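Local coordinates for protein glycinin A3B4 subunit (Glycine max, PDB 2D5F) that probably serves as an 11S seed storage globulin, stockpiling amino acids in the soybean seed as a hexamer of two-cupin subunits, at residues I30-S35 and I171-T176. Numbering follows the deposited sequence.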
# COMPACT_ATOMS: atom_id res chain seq x y z
N ILE B 30 18.27 -36.36 -6.02
CA ILE B 30 18.25 -34.92 -6.24
C ILE B 30 19.11 -34.65 -7.47
O ILE B 30 20.28 -35.03 -7.51
CB ILE B 30 18.82 -34.13 -5.05
CG1 ILE B 30 17.91 -34.32 -3.83
CG2 ILE B 30 18.91 -32.65 -5.40
CD1 ILE B 30 18.39 -33.57 -2.60
N GLU B 31 18.51 -34.01 -8.46
CA GLU B 31 19.21 -33.68 -9.69
C GLU B 31 19.20 -32.17 -9.85
O GLU B 31 18.15 -31.54 -9.74
CB GLU B 31 18.50 -34.32 -10.88
CG GLU B 31 18.53 -35.84 -10.86
CD GLU B 31 17.61 -36.43 -11.89
OE1 GLU B 31 16.43 -36.67 -11.55
OE2 GLU B 31 18.04 -36.63 -13.04
N THR B 32 20.37 -31.58 -10.10
CA THR B 32 20.42 -30.14 -10.27
C THR B 32 21.02 -29.72 -11.60
O THR B 32 21.84 -30.43 -12.18
CB THR B 32 21.25 -29.47 -9.15
OG1 THR B 32 22.61 -29.93 -9.20
CG2 THR B 32 20.65 -29.79 -7.79
N TRP B 33 20.56 -28.57 -12.10
CA TRP B 33 21.09 -28.00 -13.33
C TRP B 33 22.20 -27.08 -12.83
O TRP B 33 22.01 -26.39 -11.83
CB TRP B 33 20.01 -27.17 -14.04
CG TRP B 33 19.05 -27.97 -14.91
CD1 TRP B 33 19.03 -28.03 -16.28
CD2 TRP B 33 17.93 -28.76 -14.47
NE1 TRP B 33 17.98 -28.80 -16.71
CE2 TRP B 33 17.29 -29.26 -15.62
CE3 TRP B 33 17.41 -29.09 -13.20
CZ2 TRP B 33 16.15 -30.08 -15.56
CZ3 TRP B 33 16.27 -29.91 -13.14
CH2 TRP B 33 15.66 -30.39 -14.31
N ASN B 34 23.35 -27.08 -13.49
CA ASN B 34 24.46 -26.23 -13.08
C ASN B 34 24.01 -24.77 -13.21
O ASN B 34 23.58 -24.34 -14.29
CB ASN B 34 25.67 -26.47 -13.99
CG ASN B 34 26.93 -25.79 -13.49
OD1 ASN B 34 26.91 -24.61 -13.13
ND2 ASN B 34 28.03 -26.53 -13.46
N SER B 35 24.11 -24.00 -12.13
CA SER B 35 23.67 -22.61 -12.18
C SER B 35 24.56 -21.71 -13.05
O SER B 35 24.23 -20.55 -13.29
CB SER B 35 23.61 -22.03 -10.76
OG SER B 35 24.89 -22.02 -10.16
N ILE B 171 26.79 -32.21 -1.26
CA ILE B 171 26.56 -30.93 -1.92
C ILE B 171 25.58 -31.13 -3.07
O ILE B 171 25.75 -32.05 -3.88
CB ILE B 171 27.88 -30.35 -2.48
CG1 ILE B 171 28.90 -30.20 -1.35
CG2 ILE B 171 27.61 -28.99 -3.12
CD1 ILE B 171 28.50 -29.19 -0.29
N GLU B 172 24.57 -30.28 -3.16
CA GLU B 172 23.58 -30.40 -4.23
C GLU B 172 23.95 -29.55 -5.44
O GLU B 172 23.55 -29.85 -6.56
CB GLU B 172 22.19 -30.03 -3.71
CG GLU B 172 21.74 -30.95 -2.59
CD GLU B 172 20.40 -30.58 -2.00
OE1 GLU B 172 20.05 -31.18 -0.96
OE2 GLU B 172 19.69 -29.72 -2.56
N HIS B 173 24.72 -28.49 -5.20
CA HIS B 173 25.15 -27.61 -6.26
C HIS B 173 26.67 -27.52 -6.17
O HIS B 173 27.22 -26.55 -5.65
CB HIS B 173 24.50 -26.22 -6.11
CG HIS B 173 23.01 -26.28 -5.97
ND1 HIS B 173 22.38 -26.46 -4.76
CD2 HIS B 173 22.03 -26.26 -6.91
CE1 HIS B 173 21.08 -26.54 -4.95
NE2 HIS B 173 20.84 -26.43 -6.25
N PRO B 174 27.36 -28.56 -6.66
CA PRO B 174 28.82 -28.66 -6.64
C PRO B 174 29.55 -27.53 -7.34
O PRO B 174 30.65 -27.16 -6.94
CB PRO B 174 29.07 -30.02 -7.30
CG PRO B 174 27.94 -30.15 -8.25
CD PRO B 174 26.77 -29.68 -7.41
N GLU B 175 28.93 -26.97 -8.37
CA GLU B 175 29.57 -25.88 -9.09
C GLU B 175 29.89 -24.70 -8.18
O GLU B 175 30.72 -23.86 -8.53
CB GLU B 175 28.69 -25.41 -10.26
CG GLU B 175 27.49 -24.54 -9.87
CD GLU B 175 26.25 -25.33 -9.52
OE1 GLU B 175 25.17 -24.71 -9.45
OE2 GLU B 175 26.34 -26.56 -9.31
N THR B 176 29.26 -24.64 -7.01
CA THR B 176 29.50 -23.54 -6.07
C THR B 176 30.72 -23.76 -5.17
O THR B 176 31.19 -22.82 -4.52
CB THR B 176 28.29 -23.29 -5.14
OG1 THR B 176 28.06 -24.44 -4.31
CG2 THR B 176 27.03 -22.99 -5.95
O HOH W 1 24.79 -28.76 -10.58
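Glu175 reaches across to Ser35 and grips it twice through one carboxylate oxygen, a compact example of how a side chain from a 3-10 turn can fasten a neighbouring turn. The hydroxyl OG of Ser35 donates to OE1 of Glu175 at 2.8 Å, meeting that oxygen's anti lone pair, while the backbone N of Ser35 donates to the same OE1 at 3.0 Å, nearly straight (167°) but from well above the carboxylate plane. Glu175 gets there by folding back: its CG sits between backbone N and carbonyl carbon (chi1 77°) and the chain bends again at chi2. The amide of Asn34 runs antiparallel alongside CB and CG of Glu175, the amide and carboxylate planes 35° apart, its OD1 3.3 Å from CG of Glu175, though the hydrogen bond of OD1 goes to Gln36 N.

The other carboxylate oxygen, OE2, takes a water that also donates to OG1 of Thr32, so Glu175 is tied to the strand end as well. Thr32 OG1 in turn gives its own proton to the carbonyl O of Glu172 at 2.8 Å, and its CG2 lies obliquely against the His173 ring. Replacing Glu175 by an alanine would probably leave N and OG of Ser35 without their acceptor and the water without its link to this side of the contact, freeing the turn to shift.

At the other end of the contact, CD1 of Ile30 lies against the carboxylate ending the extended Glu172 side chain, whose OE1 is bonded by Tyr164. Within 171-176, the carbonyl O of His173 accepts from both N and OG1 of Thr176, pinning the 3-10 turn. The whole joins the exit of strand 28-32, near the edge of an antiparallel cupin sheet, to the long loop following strand 163-164 in the N-terminal cupin half of this bicupin.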